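Local coordinates for protein importin subunit beta-1 (Saccharomyces cerevisiae, PDB 5OWU) that functions in nuclear protein import by associating with importin alpha, the adaptor that binds the classical nuclear localization signal of cargo, at residues Ala523-Val528 and Leu580-Arg585; Glu770-Tyr775 and Ala811-Gly816. All blocks are in the same frame, centred on the assembly; numbering follows the deposited sequence.

Overall arrangement
Followed from the N terminus, the chain reaches contact 1 first: helix 516-530, which ends HEAT repeat 12, meets residues 580-585 on helix 563-586, which ends HEAT repeat 13. The loop so closed holds 51 intervening residues, mostly helical, with helix 536-553 among them. Contact 2 opens well after contact 1 has closed. It joins residues 770-775 to 811-816 across 35 residues, nearly all helix, and so brings together the two boundaries of HEAT repeat 18. The contacts are therefore in series, neither nested nor crossed. Their centres are 43 Å apart and their nearest atoms about 27 Å, so the two do not touch; contact 1 ties successive repeats, whereas contact 2 closes a single one.

Contact 1: residues Ala523-Val528 and Leu580-Arg585; sequences ALTTMV and LAAVIR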
loop_
_atom_site.group_PDB
_atom_site.type_symbol
_atom_site.label_atom_id
_atom_site.label_comp_id
_atom_site.label_asym_id
_atom_site.label_seq_id
_atom_site.Cartn_x
_atom_site.Cartn_y
_atom_site.Cartn_z
ATOM N N ALA A 523 -2.327 21.099 10.140
ATOM C CA ALA A 523 -1.139 21.905 10.388
ATOM C C ALA A 523 -1.081 22.327 11.845
ATOM O O ALA A 523 0.005 22.338 12.445
ATOM C CB ALA A 523 -1.109 23.123 9.462
ATOM N N LEU A 524 -2.242 22.592 12.456
ATOM C CA LEU A 524 -2.236 22.929 13.872
ATOM C C LEU A 524 -1.647 21.791 14.687
ATOM O O LEU A 524 -0.890 22.023 15.638
ATOM C CB LEU A 524 -3.649 23.269 14.353
ATOM C CG LEU A 524 -4.193 24.636 13.924
ATOM C CD1 LEU A 524 -5.603 24.795 14.450
ATOM C CD2 LEU A 524 -3.312 25.774 14.408
ATOM N N THR A 525 -1.945 20.549 14.304
ATOM C CA THR A 525 -1.364 19.428 15.025
ATOM C C THR A 525 0.152 19.485 14.940
ATOM O O THR A 525 0.851 19.384 15.958
ATOM C CB THR A 525 -1.918 18.116 14.476
ATOM O OG1 THR A 525 -3.331 18.068 14.736
ATOM C CG2 THR A 525 -1.255 16.928 15.139
ATOM N N THR A 526 0.678 19.721 13.735
ATOM C CA THR A 526 2.117 19.900 13.585
ATOM C C THR A 526 2.609 21.024 14.489
ATOM O O THR A 526 3.607 20.866 15.206
ATOM C CB THR A 526 2.456 20.181 12.115
ATOM O OG1 THR A 526 2.129 19.037 11.320
ATOM C CG2 THR A 526 3.928 20.500 11.936
ATOM N N MET A 527 1.899 22.164 14.502
ATOM C CA MET A 527 2.374 23.275 15.321
ATOM C C MET A 527 2.482 22.837 16.770
ATOM O O MET A 527 3.441 23.188 17.473
ATOM C CB MET A 527 1.446 24.485 15.213
ATOM C CG MET A 527 1.201 24.995 13.817
ATOM S SD MET A 527 2.712 25.313 12.921
ATOM C CE MET A 527 3.236 26.882 13.614
ATOM N N VAL A 528 1.512 22.045 17.228
ATOM C CA VAL A 528 1.538 21.592 18.609
ATOM C C VAL A 528 2.745 20.701 18.832
ATOM O O VAL A 528 3.516 20.887 19.780
ATOM C CB VAL A 528 0.232 20.860 18.962
ATOM C CG1 VAL A 528 0.345 20.193 20.340
ATOM C CG2 VAL A 528 -0.927 21.817 18.932
ATOM N N LEU A 580 -7.103 18.306 19.630
ATOM C CA LEU A 580 -7.277 18.364 21.078
ATOM C C LEU A 580 -6.500 17.253 21.766
ATOM O O LEU A 580 -5.876 17.473 22.810
ATOM C CB LEU A 580 -8.766 18.277 21.424
ATOM C CG LEU A 580 -9.160 18.257 22.906
ATOM C CD1 LEU A 580 -8.654 19.490 23.633
ATOM C CD2 LEU A 580 -10.675 18.144 23.042
ATOM N N ALA A 581 -6.519 16.049 21.195
ATOM C CA ALA A 581 -5.720 14.968 21.752
ATOM C C ALA A 581 -4.245 15.333 21.744
ATOM O O ALA A 581 -3.534 15.101 22.734
ATOM C CB ALA A 581 -5.963 13.674 20.976
ATOM N N ALA A 582 -3.764 15.929 20.641
ATOM C CA ALA A 582 -2.360 16.340 20.607
ATOM C C ALA A 582 -2.064 17.401 21.666
ATOM O O ALA A 582 -1.009 17.369 22.312
ATOM C CB ALA A 582 -1.983 16.855 19.214
ATOM N N VAL A 583 -2.980 18.355 21.852
ATOM C CA VAL A 583 -2.794 19.399 22.858
ATOM C C VAL A 583 -2.701 18.779 24.250
ATOM O O VAL A 583 -1.813 19.111 25.044
ATOM C CB VAL A 583 -3.939 20.427 22.776
ATOM C CG1 VAL A 583 -3.958 21.349 23.997
ATOM C CG2 VAL A 583 -3.817 21.257 21.507
ATOM N N ILE A 584 -3.613 17.858 24.554
ATOM C CA ILE A 584 -3.647 17.245 25.881
ATOM C C ILE A 584 -2.347 16.497 26.143
ATOM O O ILE A 584 -1.739 16.622 27.213
ATOM C CB ILE A 584 -4.867 16.320 26.004
ATOM C CG1 ILE A 584 -6.149 17.151 26.036
ATOM C CG2 ILE A 584 -4.755 15.415 27.251
ATOM C CD1 ILE A 584 -7.413 16.351 25.760
ATOM N N ARG A 585 -1.892 15.718 25.162
ATOM C CA ARG A 585 -0.663 14.959 25.362
ATOM C C ARG A 585 0.554 15.868 25.475
ATOM O O ARG A 585 1.485 15.568 26.231
ATOM C CB ARG A 585 -0.474 13.955 24.225
ATOM C CG ARG A 585 -1.346 12.731 24.367
ATOM C CD ARG A 585 -0.744 11.536 23.654
ATOM N NE ARG A 585 -1.754 10.513 23.410
ATOM C CZ ARG A 585 -1.987 9.472 24.201
ATOM N NH1 ARG A 585 -1.270 9.285 25.298
ATOM N NH2 ARG A 585 -2.941 8.609 23.882
#
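Neighbouring HEAT repeats meet here through their second helices, with Thr-525 and Val-528 of repeat 12 set against Ala-582 and Val-583 of repeat 13. The evidence for regular stacking is the angle: the N-to-C directions of the two short helical segments differ by just 6°, and their axes come within 9.3 Å. Ala-582 points its small CB at the facing helix and meets residues three positions apart on it. The CG2 methyl of Thr-525 lies 4.1 Å from Ala-582 CB, while Val-528 CG1 stands 4.2 Å from the same CB. That valine methyl also comes to 3.7 Å from Ala-582 O, an apolar group resting on a helix carbonyl. With chi1 at 171°, Val-528 carries CG1 anti to its backbone N, and its other branch, CG2, is left to meet CG2 of Val-583 at 3.9 Å. These two valine side chains cross at about a right angle, methyl against methyl. Near-parallel stacking of equivalent helices in successive repeats is characteristic of HEAT solenoids such as the importin beta family, and this contact is one step of such a stack. The first helix of repeat 13, helix 536-553, packs against the same pair of helices, with Ile-542 against Val-528 and Ser-543 against Val-583. Thr-525 turns its two branches to different tasks: OG1 makes a weak hydrogen bond back to Phe-521 O within its own helix, and CG2, anti to the backbone N, is the branch that serves the interface. No hydrogen bond joins the two segments; the 153 Å² they bury is mostly apolar contact. Just beyond, a polar link is added where Lys-586 NZ donates a hydrogen bond to Val-528 O.

Contact 2: residues Glu770-Tyr775 and Ala811-Gly816; sequences EALFPY and AMFPDG
The ring of Phe-813 is the main projection here, driving its far end against the backbone of Phe-773 and its flanks against the side chains of Leu-772 and Phe-773. Its CZ reaches 3.7 Å from Phe-773 CA, which shows that the ring goes right down to the main chain. On one flank CE2 meets the base of the Phe-773 side chain, 3.8 Å from its CB, and then the ring itself at CD1, 3.7 Å away. The two aromatic rings are oblique, with centroids 5.9 Å apart and planes at 49°. On the other flank Leu-772 CD2 lies at the edge of the Phe-813 ring, near its plane and 4.2 Å from CE1. Phe-813 thus fills the hollow between these two successive side chains. Were the ring cut back to an alanine, a gap would probably open between Leu-772 CD2 and Phe-773 CB, and the Phe-773 ring would lose its aromatic neighbour. The segments straddle the two ends of HEAT repeat 18: one leads into its first helix, the other leaves helix 796-812, and their meeting joins the chain's entry to the repeat with its exit, at the open end of the helical hairpin. Met-812 adds a second bump beside Phe-813. A bend at its chi3, 58°, brings CE as well as SD against the same leucine methyl: Leu-772 CD2 is 3.7 Å from Met-812 CE and 3.9 Å from SD. The leucine methyl is therefore shared between thioether and ring, and the leucine and methionine chains cross at about a right angle. Val-762 of the preceding helix 741-764 touches both Leu-772 and Met-812, whereas Ile-818 packs on both phenylalanines. The carbonyl O of Phe-813 accepts a hydrogen bond from Gln-858 NE2, which ties this turn to helix 842-860.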
loop_
_atom_site.group_PDB
_atom_site.type_symbol
_atom_site.label_atom_id
_atom_site.label_comp_id
_atom_site.label_asym_id
_atom_site.label_seq_id
_atom_site.Cartn_x
_atom_site.Cartn_y
_atom_site.Cartn_z
ATOM N N GLU A 770 13.020 -17.511 36.335
ATOM C CA GLU A 770 12.460 -18.857 36.310
ATOM C C GLU A 770 11.127 -18.891 35.579
ATOM O O GLU A 770 10.756 -19.923 35.008
ATOM C CB GLU A 770 12.299 -19.400 37.736
ATOM C CG GLU A 770 11.233 -18.709 38.583
ATOM C CD GLU A 770 11.671 -17.353 39.114
ATOM O OE1 GLU A 770 12.781 -16.890 38.761
ATOM O OE2 GLU A 770 10.898 -16.752 39.893
ATOM N N ALA A 771 10.394 -17.779 35.579
ATOM C CA ALA A 771 9.138 -17.731 34.847
ATOM C C ALA A 771 9.373 -17.608 33.347
ATOM O O ALA A 771 8.597 -18.147 32.549
ATOM C CB ALA A 771 8.283 -16.569 35.351
ATOM N N LEU A 772 10.435 -16.903 32.944
ATOM C CA LEU A 772 10.693 -16.692 31.524
ATOM C C LEU A 772 11.439 -17.860 30.891
ATOM O O LEU A 772 11.319 -18.085 29.679
ATOM C CB LEU A 772 11.496 -15.400 31.325
ATOM C CG LEU A 772 11.738 -14.970 29.878
ATOM C CD1 LEU A 772 10.469 -14.403 29.276
ATOM C CD2 LEU A 772 12.877 -13.962 29.780
ATOM N N PHE A 773 12.181 -18.623 31.694
ATOM C CA PHE A 773 13.136 -19.603 31.174
ATOM C C PHE A 773 12.581 -20.504 30.077
ATOM O O PHE A 773 13.250 -20.652 29.040
ATOM C CB PHE A 773 13.674 -20.443 32.341
ATOM C CG PHE A 773 14.647 -21.510 31.921
ATOM C CD1 PHE A 773 15.877 -21.169 31.380
ATOM C CD2 PHE A 773 14.335 -22.851 32.071
ATOM C CE1 PHE A 773 16.775 -22.145 30.993
ATOM C CE2 PHE A 773 15.235 -23.834 31.681
ATOM C CZ PHE A 773 16.452 -23.476 31.143
ATOM N N PRO A 774 11.408 -21.130 30.219
ATOM C CA PRO A 774 10.962 -22.082 29.189
ATOM C C PRO A 774 10.530 -21.446 27.876
ATOM O O PRO A 774 10.126 -22.176 26.963
ATOM C CB PRO A 774 9.783 -22.800 29.868
ATOM C CG PRO A 774 9.295 -21.840 30.893
ATOM C CD PRO A 774 10.511 -21.133 31.393
ATOM N N TYR A 775 10.599 -20.121 27.743
ATOM C CA TYR A 775 10.181 -19.435 26.530
ATOM C C TYR A 775 11.337 -18.778 25.789
ATOM O O TYR A 775 11.114 -18.170 24.733
ATOM C CB TYR A 775 9.123 -18.378 26.872
ATOM C CG TYR A 775 7.981 -18.945 27.670
ATOM C CD1 TYR A 775 7.068 -19.802 27.081
ATOM C CD2 TYR A 775 7.826 -18.639 29.016
ATOM C CE1 TYR A 775 6.029 -20.330 27.796
ATOM C CE2 TYR A 775 6.785 -19.173 29.747
ATOM C CZ TYR A 775 5.890 -20.016 29.133
ATOM O OH TYR A 775 4.851 -20.555 29.848
ATOM N N ALA A 811 21.188 -10.839 30.133
ATOM C CA ALA A 811 21.497 -10.345 31.470
ATOM C C ALA A 811 20.668 -11.046 32.536
ATOM O O ALA A 811 21.085 -11.123 33.695
ATOM C CB ALA A 811 21.254 -8.839 31.539
ATOM N N MET A 812 19.481 -11.536 32.177
ATOM C CA MET A 812 18.626 -12.171 33.171
ATOM C C MET A 812 19.138 -13.541 33.595
ATOM O O MET A 812 18.782 -14.020 34.677
ATOM C CB MET A 812 17.209 -12.309 32.629
ATOM C CG MET A 812 16.448 -11.005 32.573
ATOM S SD MET A 812 14.835 -11.220 31.839
ATOM C CE MET A 812 14.121 -12.436 32.942
ATOM N N PHE A 813 19.934 -14.211 32.761
ATOM C CA PHE A 813 20.409 -15.555 33.091
ATOM C C PHE A 813 21.932 -15.582 33.145
ATOM O O PHE A 813 22.589 -15.919 32.144
ATOM C CB PHE A 813 19.899 -16.573 32.069
ATOM C CG PHE A 813 18.392 -16.701 32.021
ATOM C CD1 PHE A 813 17.639 -15.879 31.199
ATOM C CD2 PHE A 813 17.735 -17.660 32.785
ATOM C CE1 PHE A 813 16.261 -16.001 31.143
ATOM C CE2 PHE A 813 16.353 -17.788 32.732
ATOM C CZ PHE A 813 15.618 -16.959 31.913
ATOM N N PRO A 814 22.551 -15.252 34.281
ATOM C CA PRO A 814 24.008 -15.410 34.396
ATOM C C PRO A 814 24.453 -16.830 34.707
ATOM O O PRO A 814 25.660 -17.076 34.770
ATOM C CB PRO A 814 24.357 -14.457 35.544
ATOM C CG PRO A 814 23.161 -14.504 36.425
ATOM C CD PRO A 814 21.966 -14.665 35.505
ATOM N N ASP A 815 23.522 -17.766 34.898
ATOM C CA ASP A 815 23.878 -19.145 35.207
ATOM C C ASP A 815 24.389 -19.917 33.998
ATOM O O ASP A 815 24.814 -21.063 34.162
ATOM C CB ASP A 815 22.667 -19.882 35.798
ATOM C CG ASP A 815 21.442 -19.813 34.903
ATOM O OD1 ASP A 815 21.314 -18.841 34.130
ATOM O OD2 ASP A 815 20.604 -20.738 34.977
ATOM N N GLY A 816 24.351 -19.340 32.800
ATOM C CA GLY A 816 24.756 -20.071 31.616
ATOM C C GLY A 816 23.709 -21.023 31.082
ATOM O O GLY A 816 24.000 -21.775 30.148
#